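Local atomic coordinates of alpha-1,2-mannosyltransferase (Ktr4), putative (Neosartorya fumigata, PDB entry 7BOP), a protein that belongs to the glycolipid 2-alpha-mannosyltransferase family of the GT-A clan and binds guanosine-5'-diphosphate near a manganese ion. Residues E134-P139 / Y167-R172; Q130-H135 / Y179-L184; H48-D53 / M211-L216. All blocks are in the same frame, centred on the assembly; numbering follows the deposited sequence.

Contact 1 (E134-P139 / Y167-R172). With GDP (guanosine-5'-diphosphate), chain H.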
loop_
_atom_site.group_PDB
_atom_site.type_symbol
_atom_site.label_atom_id
_atom_site.label_comp_id
_atom_site.label_asym_id
_atom_site.label_seq_id
_atom_site.Cartn_x
_atom_site.Cartn_y
_atom_site.Cartn_z
ATOM N N GLU A 134 6.596 -16.869 14.541
ATOM C CA GLU A 134 7.739 -16.822 13.617
ATOM C C GLU A 134 7.635 -15.755 12.503
ATOM O O GLU A 134 8.645 -15.403 11.896
ATOM C CB GLU A 134 8.026 -18.214 13.011
ATOM C CG GLU A 134 6.971 -18.764 12.048
ATOM C CD GLU A 134 5.985 -19.751 12.675
ATOM O OE1 GLU A 134 5.671 -19.633 13.892
ATOM O OE2 GLU A 134 5.504 -20.639 11.925
ATOM N N HIS A 135 6.423 -15.268 12.225
ATOM C CA HIS A 135 6.199 -14.169 11.274
ATOM C C HIS A 135 6.091 -12.791 11.926
ATOM O O HIS A 135 5.950 -11.798 11.214
ATOM C CB HIS A 135 4.918 -14.415 10.471
ATOM C CG HIS A 135 4.999 -15.572 9.532
ATOM N ND1 HIS A 135 3.900 -16.049 8.853
ATOM C CD2 HIS A 135 6.042 -16.350 9.158
ATOM C CE1 HIS A 135 4.264 -17.065 8.092
ATOM N NE2 HIS A 135 5.557 -17.272 8.264
ATOM N N TRP A 136 6.129 -12.733 13.256
ATOM C CA TRP A 136 5.924 -11.497 14.018
ATOM C C TRP A 136 7.102 -11.140 14.910
ATOM O O TRP A 136 7.515 -9.980 14.937
ATOM C CB TRP A 136 4.672 -11.607 14.893
ATOM C CG TRP A 136 4.241 -10.299 15.493
ATOM C CD1 TRP A 136 4.309 -9.930 16.803
ATOM C CD2 TRP A 136 3.671 -9.187 14.790
ATOM N NE1 TRP A 136 3.813 -8.653 16.963
ATOM C CE2 TRP A 136 3.414 -8.177 15.742
ATOM C CE3 TRP A 136 3.349 -8.951 13.446
ATOM C CZ2 TRP A 136 2.854 -6.941 15.393
ATOM C CZ3 TRP A 136 2.785 -7.721 13.098
ATOM C CH2 TRP A 136 2.550 -6.730 14.074
ATOM N N ASP A 137 7.608 -12.112 15.675
ATOM C CA ASP A 137 8.770 -11.882 16.549
ATOM C C ASP A 137 9.980 -11.455 15.729
ATOM O O ASP A 137 10.164 -11.946 14.616
ATOM C CB ASP A 137 9.147 -13.145 17.341
ATOM C CG ASP A 137 8.109 -13.534 18.391
ATOM O OD1 ASP A 137 7.166 -12.764 18.663
ATOM O OD2 ASP A 137 8.243 -14.642 18.942
ATOM N N PRO A 138 10.818 -10.552 16.272
ATOM C CA PRO A 138 12.032 -10.230 15.528
ATOM C C PRO A 138 12.882 -11.483 15.328
ATOM O O PRO A 138 12.903 -12.328 16.213
ATOM C CB PRO A 138 12.754 -9.227 16.437
ATOM C CG PRO A 138 11.683 -8.639 17.294
ATOM C CD PRO A 138 10.677 -9.732 17.491
ATOM N N PRO A 139 13.549 -11.621 14.176
ATOM C CA PRO A 139 14.378 -12.813 13.979
ATOM C C PRO A 139 15.572 -12.893 14.944
ATOM O O PRO A 139 16.014 -11.868 15.491
ATOM C CB PRO A 139 14.853 -12.700 12.530
ATOM C CG PRO A 139 14.623 -11.294 12.122
ATOM C CD PRO A 139 13.638 -10.668 13.057
ATOM N N TYR A 167 5.538 -1.279 15.616
ATOM C CA TYR A 167 5.515 -0.623 14.315
ATOM C C TYR A 167 6.502 -1.283 13.359
ATOM O O TYR A 167 6.173 -1.537 12.190
ATOM C CB TYR A 167 5.798 0.885 14.417
ATOM C CG TYR A 167 5.378 1.595 13.163
ATOM C CD1 TYR A 167 4.054 1.997 12.981
ATOM C CD2 TYR A 167 6.284 1.821 12.124
ATOM C CE1 TYR A 167 3.652 2.630 11.818
ATOM C CE2 TYR A 167 5.887 2.455 10.955
ATOM C CZ TYR A 167 4.568 2.851 10.807
ATOM O OH TYR A 167 4.155 3.476 9.660
ATOM N N HIS A 168 7.698 -1.580 13.870
ATOM C CA HIS A 168 8.729 -2.256 13.086
ATOM C C HIS A 168 8.259 -3.667 12.702
ATOM O O HIS A 168 8.466 -4.114 11.576
ATOM C CB HIS A 168 10.052 -2.359 13.855
ATOM C CG HIS A 168 10.688 -1.040 14.194
ATOM N ND1 HIS A 168 11.806 -0.562 13.549
ATOM C CD2 HIS A 168 10.391 -0.129 15.149
ATOM C CE1 HIS A 168 12.158 0.596 14.080
ATOM N NE2 HIS A 168 11.312 0.884 15.047
ATOM N N GLN A 169 7.625 -4.362 13.644
ATOM C CA GLN A 169 7.110 -5.713 13.371
ATOM C C GLN A 169 6.023 -5.687 12.289
ATOM O O GLN A 169 5.991 -6.547 11.413
ATOM C CB GLN A 169 6.579 -6.354 14.652
ATOM C CG GLN A 169 7.674 -6.638 15.667
ATOM C CD GLN A 169 7.105 -7.069 17.002
ATOM O OE1 GLN A 169 6.629 -6.241 17.770
ATOM N NE2 GLN A 169 7.137 -8.370 17.277
ATOM N N MET A 170 5.157 -4.679 12.350
ATOM C CA MET A 170 4.133 -4.461 11.331
ATOM C C MET A 170 4.745 -4.205 9.954
ATOM O O MET A 170 4.311 -4.794 8.970
ATOM C CB MET A 170 3.200 -3.319 11.755
ATOM C CG MET A 170 2.151 -2.953 10.721
ATOM S SD MET A 170 2.768 -1.822 9.458
ATOM C CE MET A 170 3.061 -0.352 10.440
ATOM N N CYS A 171 5.755 -3.345 9.887
ATOM C CA CYS A 171 6.415 -3.043 8.614
ATOM C C CYS A 171 7.056 -4.282 7.997
ATOM O O CYS A 171 6.946 -4.524 6.794
ATOM C CB CYS A 171 7.472 -1.952 8.793
ATOM S SG CYS A 171 6.779 -0.311 9.125
ATOM N N ARG A 172 7.733 -5.055 8.830
ATOM C CA ARG A 172 8.339 -6.316 8.404
ATOM C C ARG A 172 7.273 -7.319 7.937
ATOM O O ARG A 172 7.437 -7.964 6.894
ATOM C CB ARG A 172 9.171 -6.904 9.538
ATOM C CG ARG A 172 9.799 -8.247 9.223
ATOM C CD ARG A 172 10.746 -8.666 10.323
ATOM N NE ARG A 172 11.390 -9.924 9.968
ATOM C CZ ARG A 172 10.984 -11.142 10.330
ATOM N NH1 ARG A 172 9.919 -11.337 11.115
ATOM N NH2 ARG A 172 11.673 -12.194 9.907
HETATM P PB GDP H . 0.235 4.288 10.047
HETATM O O1B GDP H . 0.056 5.426 11.010
HETATM O O2B GDP H . -0.953 4.074 9.092
HETATM O O3B GDP H . 1.582 4.217 9.354
HETATM O O3A GDP H . 0.259 3.025 11.071
HETATM P PA GDP H . -1.040 2.252 11.660
HETATM O O1A GDP H . -1.048 2.347 13.167
HETATM O O2A GDP H . -2.273 2.661 10.824
HETATM O "O5'" GDP H . -0.552 0.761 11.302
HETATM C "C5'" GDP H . -0.592 0.271 9.962
HETATM C "C4'" GDP H . -1.526 -0.933 9.872
HETATM O "O4'" GDP H . -1.011 -1.988 10.690
HETATM C "C3'" GDP H . -2.932 -0.681 10.399
HETATM O "O3'" GDP H . -3.826 -1.524 9.654
HETATM C "C2'" GDP H . -2.867 -1.075 11.866
HETATM O "O2'" GDP H . -4.132 -1.512 12.363
HETATM C "C1'" GDP H . -1.842 -2.204 11.834
HETATM N N9 GDP H . -0.941 -2.369 13.000
HETATM C C8 GDP H . 0.097 -1.585 13.403
HETATM N N7 GDP H . 0.703 -2.126 14.486
HETATM C C5 GDP H . 0.062 -3.274 14.783
HETATM C C6 GDP H . 0.176 -4.342 15.799
HETATM O O6 GDP H . 1.064 -4.260 16.664
HETATM N N1 GDP H . -0.687 -5.380 15.758
HETATM C C2 GDP H . -1.651 -5.474 14.806
HETATM N N2 GDP H . -2.506 -6.528 14.796
HETATM N N3 GDP H . -1.816 -4.523 13.853
HETATM C C4 GDP H . -1.006 -3.436 13.794
HETATM O O HOH W 1 7.230 -9.103 11.597
HETATM O O HOH W 2 4.191 -6.985 19.177
HETATM O O HOH W 3 6.616 -10.090 19.517
#
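The indole of W136 carries Q169 over one face and has water 2 at its edge, in plane. CB of Q169 sits 3.8 Å from the centroid of the W136 six-membered ring, a CH-pi contact. The Q169 amide is turned 37° from the indole plane. CG of W136 stands opposite its backbone N, chi1 -169°, which brings the indole end nearer to helix 165-177. O6 of GDP lies at the indole edge, 3.5 Å from CZ2 of W136. The guanidinium of R172 has the P139 ring over one face, with CD of P139 above its centre. The Y167 ring has CE of M170 over one face, offset toward the rim, and O3B of GDP at its edge.

Q169 ties the two segments together. Its NE2 donates to O of W136 at 2.9 Å, with an N-H...O angle of 152°. The bond comes from above the carbonyl plane. NE2 of Q169 also donates to water 3, which donates to OD1 of D137. Water 2 donates to OE1 of Q169 and accepts from NE1 of W136 at 2.8 Å. These bonds fix which way round the amide sits.

Y167, M170 and W136 belong to the GDP pocket. OH of Y167 donates to O3B of GDP at 2.7 Å, and CG of M170 lies 3.3 Å from O4' of the nucleotide. The charge of R172 is met by D304 in a salt bridge. The short helix 133-136 and the loop after it thus lie against helix 165-177, where W136 also packs on W173, while F310 of helix 308-311 touches P138, P139 and R172.

Contact 2 (Q130-H135 / Y179-L184)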
loop_
_atom_site.group_PDB
_atom_site.type_symbol
_atom_site.label_atom_id
_atom_site.label_comp_id
_atom_site.label_asym_id
_atom_site.label_seq_id
_atom_site.Cartn_x
_atom_site.Cartn_y
_atom_site.Cartn_z
ATOM N N GLN A 130 -4.627 -15.374 13.108
ATOM C CA GLN A 130 -3.554 -14.901 13.955
ATOM C C GLN A 130 -2.256 -15.011 13.190
ATOM O O GLN A 130 -2.036 -15.988 12.472
ATOM C CB GLN A 130 -3.475 -15.700 15.251
ATOM C CG GLN A 130 -2.662 -14.994 16.321
ATOM C CD GLN A 130 -2.686 -15.710 17.658
ATOM O OE1 GLN A 130 -3.132 -16.846 17.749
ATOM N NE2 GLN A 130 -2.195 -15.043 18.702
ATOM N N VAL A 131 -1.395 -14.011 13.348
ATOM C CA VAL A 131 -0.071 -14.051 12.738
ATOM C C VAL A 131 0.799 -15.011 13.556
ATOM O O VAL A 131 0.884 -14.850 14.756
ATOM C CB VAL A 131 0.589 -12.653 12.726
ATOM C CG1 VAL A 131 2.010 -12.738 12.175
ATOM C CG2 VAL A 131 -0.257 -11.680 11.902
ATOM N N PRO A 132 1.449 -16.001 12.912
ATOM C CA PRO A 132 2.317 -16.897 13.708
ATOM C C PRO A 132 3.505 -16.157 14.336
ATOM O O PRO A 132 4.013 -15.199 13.744
ATOM C CB PRO A 132 2.812 -17.944 12.692
ATOM C CG PRO A 132 2.098 -17.688 11.413
ATOM C CD PRO A 132 1.423 -16.351 11.481
ATOM N N LYS A 133 3.943 -16.614 15.509
ATOM C CA LYS A 133 5.077 -16.021 16.234
ATOM C C LYS A 133 6.302 -15.853 15.343
ATOM O O LYS A 133 6.958 -14.812 15.374
ATOM C CB LYS A 133 5.472 -16.863 17.469
ATOM C CG LYS A 133 4.579 -16.676 18.695
ATOM C CD LYS A 133 3.462 -17.721 18.795
ATOM C CE LYS A 133 2.459 -17.397 19.898
ATOM N NZ LYS A 133 1.484 -16.338 19.499
ATOM N N GLU A 134 6.596 -16.869 14.541
ATOM C CA GLU A 134 7.739 -16.822 13.617
ATOM C C GLU A 134 7.635 -15.755 12.503
ATOM O O GLU A 134 8.645 -15.403 11.896
ATOM C CB GLU A 134 8.026 -18.214 13.011
ATOM C CG GLU A 134 6.971 -18.764 12.048
ATOM C CD GLU A 134 5.985 -19.751 12.675
ATOM O OE1 GLU A 134 5.671 -19.633 13.892
ATOM O OE2 GLU A 134 5.504 -20.639 11.925
ATOM N N HIS A 135 6.423 -15.268 12.225
ATOM C CA HIS A 135 6.199 -14.169 11.274
ATOM C C HIS A 135 6.091 -12.791 11.926
ATOM O O HIS A 135 5.950 -11.798 11.214
ATOM C CB HIS A 135 4.918 -14.415 10.471
ATOM C CG HIS A 135 4.999 -15.572 9.532
ATOM N ND1 HIS A 135 3.900 -16.049 8.853
ATOM C CD2 HIS A 135 6.042 -16.350 9.158
ATOM C CE1 HIS A 135 4.264 -17.065 8.092
ATOM N NE2 HIS A 135 5.557 -17.272 8.264
ATOM N N TYR A 179 2.148 -12.440 2.687
ATOM C CA TYR A 179 1.994 -13.334 1.545
ATOM C C TYR A 179 2.451 -14.788 1.793
ATOM O O TYR A 179 2.288 -15.629 0.914
ATOM C CB TYR A 179 2.678 -12.772 0.298
ATOM C CG TYR A 179 4.162 -12.470 0.419
ATOM C CD1 TYR A 179 5.120 -13.443 0.144
ATOM C CD2 TYR A 179 4.602 -11.184 0.753
ATOM C CE1 TYR A 179 6.473 -13.155 0.231
ATOM C CE2 TYR A 179 5.952 -10.881 0.838
ATOM C CZ TYR A 179 6.885 -11.861 0.572
ATOM O OH TYR A 179 8.223 -11.557 0.660
ATOM N N LYS A 180 3.041 -15.050 2.960
ATOM C CA LYS A 180 3.392 -16.394 3.416
ATOM C C LYS A 180 2.413 -16.951 4.443
ATOM O O LYS A 180 2.601 -18.070 4.903
ATOM C CB LYS A 180 4.791 -16.382 4.040
ATOM C CG LYS A 180 5.897 -16.010 3.075
ATOM C CD LYS A 180 7.242 -16.102 3.775
ATOM C CE LYS A 180 8.388 -15.751 2.846
ATOM N NZ LYS A 180 8.922 -14.381 3.104
ATOM N N HIS A 181 1.384 -16.194 4.821
ATOM C CA HIS A 181 0.427 -16.680 5.809
ATOM C C HIS A 181 -0.410 -17.822 5.200
ATOM O O HIS A 181 -0.870 -17.700 4.059
ATOM C CB HIS A 181 -0.488 -15.570 6.308
ATOM C CG HIS A 181 -1.174 -15.911 7.592
ATOM N ND1 HIS A 181 -2.232 -16.788 7.646
ATOM C CD2 HIS A 181 -0.950 -15.520 8.865
ATOM C CE1 HIS A 181 -2.642 -16.917 8.894
ATOM N NE2 HIS A 181 -1.881 -16.152 9.655
ATOM N N PRO A 182 -0.596 -18.937 5.942
ATOM C CA PRO A 182 -1.355 -20.087 5.390
ATOM C C PRO A 182 -2.768 -19.770 4.869
ATOM O O PRO A 182 -3.177 -20.282 3.839
ATOM C CB PRO A 182 -1.433 -21.056 6.586
ATOM C CG PRO A 182 -0.200 -20.765 7.371
ATOM C CD PRO A 182 0.037 -19.277 7.236
ATOM N N ALA A 183 -3.504 -18.959 5.610
ATOM C CA ALA A 183 -4.806 -18.417 5.191
ATOM C C ALA A 183 -4.892 -17.857 3.767
ATOM O O ALA A 183 -5.970 -17.912 3.156
ATOM C CB ALA A 183 -5.286 -17.374 6.184
ATOM N N LEU A 184 -3.784 -17.329 3.240
ATOM C CA LEU A 184 -3.762 -16.775 1.887
ATOM C C LEU A 184 -3.192 -17.706 0.817
ATOM O O LEU A 184 -3.081 -17.305 -0.342
ATOM C CB LEU A 184 -2.986 -15.446 1.880
ATOM C CG LEU A 184 -3.590 -14.322 2.716
ATOM C CD1 LEU A 184 -2.747 -13.056 2.559
ATOM C CD2 LEU A 184 -5.034 -14.048 2.321
#
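A chi1 of -162° swings the H181 imidazole opposite its own backbone N and brings NE2 to the carbonyl of Q130. H135 has the other setting: with chi1 at -68°, its CG stands opposite its carbonyl carbon, and CE1 comes up to the backbone of K180.

The main bond runs from NE2 of H181 to O of Q130, at 2.8 Å. It is nearly straight, 175° at the hydrogen. The oxygen lies in the imidazole plane, but the donor stands above the carbonyl plane of Q130. The second ring nitrogen is also used. ND1 of H181 accepts from the backbone N of A183 at 3.2 Å, again in the ring plane. With one nitrogen donating across the contact and the other accepting from its own segment, both in the ring plane, the rotation of the imidazole is fixed. The pattern is consistent with a neutral histidine protonated at NE2. F105 meets the same ring edge-to-face.

The remaining contacts are looser. CD of P132 touches CD2 of H181 at 3.6 Å. CE1 of H135 lies 3.7 Å from O of K180 and 4.1 Å from CB of K180. The K180 chain then leads off, and its NZ bonds to O of G176 and forms a salt bridge with D297. The turn at H181 is closed by the backbone bond from N of L184 to O of H181.

Q130 ends strand 126-130, and its NE2 bonds to O of D107. That strand lies parallel to strand 102-106, which in turn lies parallel to strand 69-74. H181 therefore pins the loop leading to strand 189-192 onto the end of an edge strand in the parallel, nucleotide-binding part of a GT-A fold.

Contact 3 (H48-D53 / M211-L216). With NA (sodium ion), chain I.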
loop_
_atom_site.group_PDB
_atom_site.type_symbol
_atom_site.label_atom_id
_atom_site.label_comp_id
_atom_site.label_asym_id
_atom_site.label_seq_id
_atom_site.Cartn_x
_atom_site.Cartn_y
_atom_site.Cartn_z
ATOM N N HIS A 48 -12.859 -4.686 -21.176
ATOM C CA HIS A 48 -13.980 -5.395 -20.580
ATOM C C HIS A 48 -13.939 -5.259 -19.049
ATOM O O HIS A 48 -12.874 -5.395 -18.432
ATOM C CB HIS A 48 -13.961 -6.870 -20.995
ATOM C CG HIS A 48 -15.018 -7.684 -20.328
ATOM N ND1 HIS A 48 -16.349 -7.593 -20.672
ATOM C CD2 HIS A 48 -14.952 -8.562 -19.302
ATOM C CE1 HIS A 48 -17.055 -8.405 -19.907
ATOM N NE2 HIS A 48 -16.232 -9.004 -19.067
ATOM N N LEU A 49 -15.094 -4.968 -18.452
ATOM C CA LEU A 49 -15.220 -4.865 -17.002
ATOM C C LEU A 49 -16.309 -5.825 -16.543
ATOM O O LEU A 49 -17.345 -5.946 -17.188
ATOM C CB LEU A 49 -15.566 -3.431 -16.594
ATOM C CG LEU A 49 -14.531 -2.359 -16.973
ATOM C CD1 LEU A 49 -15.055 -0.956 -16.693
ATOM C CD2 LEU A 49 -13.210 -2.604 -16.260
ATOM N N TRP A 50 -16.065 -6.495 -15.427
ATOM C CA TRP A 50 -17.026 -7.425 -14.844
ATOM C C TRP A 50 -17.978 -6.660 -13.939
ATOM O O TRP A 50 -17.542 -6.051 -12.955
ATOM C CB TRP A 50 -16.287 -8.523 -14.085
ATOM C CG TRP A 50 -15.507 -9.386 -15.003
ATOM C CD1 TRP A 50 -14.203 -9.229 -15.382
ATOM C CD2 TRP A 50 -15.999 -10.521 -15.716
ATOM N NE1 TRP A 50 -13.842 -10.222 -16.267
ATOM C CE2 TRP A 50 -14.932 -11.022 -16.495
ATOM C CE3 TRP A 50 -17.241 -11.168 -15.767
ATOM C CZ2 TRP A 50 -15.070 -12.148 -17.328
ATOM C CZ3 TRP A 50 -17.382 -12.292 -16.588
ATOM C CH2 TRP A 50 -16.300 -12.771 -17.355
ATOM N N ARG A 51 -19.272 -6.686 -14.290
ATOM C CA ARG A 51 -20.335 -5.960 -13.580
ATOM C C ARG A 51 -21.133 -6.856 -12.641
ATOM O O ARG A 51 -21.349 -8.030 -12.933
ATOM C CB ARG A 51 -21.343 -5.375 -14.575
ATOM C CG ARG A 51 -20.759 -4.570 -15.723
ATOM C CD ARG A 51 -20.173 -3.288 -15.205
ATOM N NE ARG A 51 -19.710 -2.413 -16.279
ATOM C CZ ARG A 51 -19.128 -1.236 -16.069
ATOM N NH1 ARG A 51 -18.930 -0.803 -14.822
ATOM N NH2 ARG A 51 -18.736 -0.494 -17.104
ATOM N N ALA A 52 -21.607 -6.279 -11.541
ATOM C CA ALA A 52 -22.440 -7.009 -10.585
ATOM C C ALA A 52 -23.839 -7.315 -11.138
ATOM O O ALA A 52 -24.434 -8.335 -10.778
ATOM C CB ALA A 52 -22.565 -6.238 -9.284
ATOM N N ASP A 53 -24.355 -6.434 -11.992
ATOM C CA ASP A 53 -25.739 -6.542 -12.466
ATOM C C ASP A 53 -25.966 -7.633 -13.516
ATOM O O ASP A 53 -27.104 -8.013 -13.727
ATOM C CB ASP A 53 -26.285 -5.195 -12.960
ATOM C CG ASP A 53 -25.350 -4.499 -13.914
ATOM O OD1 ASP A 53 -24.366 -3.893 -13.423
ATOM O OD2 ASP A 53 -25.583 -4.559 -15.136
ATOM N N MET A 211 -7.730 -6.457 -12.509
ATOM C CA MET A 211 -6.298 -6.762 -12.348
ATOM C C MET A 211 -5.929 -8.058 -13.077
ATOM O O MET A 211 -4.960 -8.104 -13.839
ATOM C CB MET A 211 -5.902 -6.933 -10.880
ATOM C CG MET A 211 -6.137 -5.732 -9.973
ATOM S SD MET A 211 -4.898 -4.459 -10.140
ATOM C CE MET A 211 -3.448 -5.241 -9.445
ATOM N N GLU A 212 -6.707 -9.106 -12.822
ATOM C CA GLU A 212 -6.412 -10.423 -13.373
ATOM C C GLU A 212 -6.458 -10.476 -14.895
ATOM O O GLU A 212 -5.547 -11.027 -15.511
ATOM C CB GLU A 212 -7.346 -11.475 -12.779
ATOM C CG GLU A 212 -6.990 -12.884 -13.211
ATOM C CD GLU A 212 -7.657 -13.944 -12.369
ATOM O OE1 GLU A 212 -6.988 -14.955 -12.082
ATOM O OE2 GLU A 212 -8.830 -13.775 -12.004
ATOM N N ASP A 213 -7.486 -9.887 -15.493
ATOM C CA ASP A 213 -7.648 -9.909 -16.950
ATOM C C ASP A 213 -6.553 -9.149 -17.665
ATOM O O ASP A 213 -6.272 -9.448 -18.820
ATOM C CB ASP A 213 -8.992 -9.310 -17.379
ATOM C CG ASP A 213 -10.178 -10.156 -16.950
ATOM O OD1 ASP A 213 -9.959 -11.303 -16.528
ATOM O OD2 ASP A 213 -11.315 -9.646 -17.014
ATOM N N ARG A 214 -5.942 -8.171 -16.987
ATOM C CA ARG A 214 -4.833 -7.399 -17.571
ATOM C C ARG A 214 -3.442 -7.804 -17.052
ATOM O O ARG A 214 -2.449 -7.132 -17.348
ATOM C CB ARG A 214 -5.099 -5.912 -17.326
ATOM C CG ARG A 214 -6.266 -5.389 -18.127
ATOM C CD ARG A 214 -6.876 -4.141 -17.510
ATOM N NE ARG A 214 -8.117 -3.787 -18.187
ATOM C CZ ARG A 214 -9.283 -4.417 -18.025
ATOM N NH1 ARG A 214 -9.401 -5.443 -17.180
ATOM N NH2 ARG A 214 -10.351 -3.998 -18.699
ATOM N N ASN A 215 -3.374 -8.899 -16.299
ATOM C CA ASN A 215 -2.146 -9.385 -15.659
ATOM C C ASN A 215 -1.422 -8.301 -14.848
ATOM O O ASN A 215 -0.187 -8.200 -14.868
ATOM C CB ASN A 215 -1.227 -10.021 -16.707
ATOM C CG ASN A 215 -1.872 -11.227 -17.365
ATOM O OD1 ASN A 215 -2.225 -12.185 -16.687
ATOM N ND2 ASN A 215 -2.037 -11.181 -18.665
ATOM N N LEU A 216 -2.201 -7.497 -14.129
ATOM C CA LEU A 216 -1.632 -6.419 -13.339
ATOM C C LEU A 216 -1.052 -6.944 -12.038
ATOM O O LEU A 216 -1.530 -7.928 -11.456
ATOM C CB LEU A 216 -2.658 -5.313 -13.087
ATOM C CG LEU A 216 -3.254 -4.675 -14.346
ATOM C CD1 LEU A 216 -4.189 -3.539 -13.967
ATOM C CD2 LEU A 216 -2.209 -4.183 -15.341
HETATM NA NA NA I . -25.693 -10.041 -10.043
HETATM O O HOH W 4 -11.818 -6.890 -16.286
HETATM O O HOH W 5 -25.077 -10.777 -7.873
HETATM O O HOH W 6 -27.363 -8.573 -9.445
#
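D213 and R214, at the C-terminal end of helix 207-213, face the irregular segment 48-53, with CA of H48 and CA of D213 8.6 Å apart. The helix closes with a Schellman motif. N of L216 bonds to O of M211 at 2.8 Å and N of N215 to O of E212 at 3.1 Å, with N215 at positive phi as the C-prime residue.

Two side chains next to this helix end grip the loop. NE1 of W50 donates to OD2 of D213 at 2.7 Å. The carboxylate uses its syn lone pair and lies at the indole edge, near the ring plane. The two planes are 58° apart, and the bond is bent to 148°. H48 backs the same indole, with NE2 over the centre of one face, and R209 makes a cation-pi contact with W50.

R214 works on the backbone instead. Its chain is extended from CG to NE, and NH2 donates to O of H48 at 2.9 Å in an almost straight bond, 177°. The acceptor lies in the guanidinium plane. NH2 of R214 also bonds to O of E46, and NH1 to O of F210. Water 4 sits among the three groups, bonded to O of H48, OD2 of D213 and NH1 of R214, and so links the carboxylate with the arginine.

This surface contact joins the loop before strand 69-74 to the end of helix 207-213. Farther along the loop, O of A52 binds a sodium ion at 2.2 Å, together with waters 5 and 6 and O of N55.

Contacts 1 and 2 are neighbours. Both use helix 133-136 and share E134 and H135, and their centres lie 11 Å apart. They meet where CB of W136 packs on CG1 of V131 at 4.0 Å. Contact 1 lies at the nucleotide, with the M170 side chain about 7 Å from the manganese ion. Contact 2 lies next to it, with the V131 side chain about 6 Å from GDP. Contact 3 is remote. Its centre is about 34 Å from that of contact 1, on the opposite side of the chain's centre, and about 28 Å from that of contact 2. The sodium ion there is held by A52 and N55, the manganese by E194 and H343.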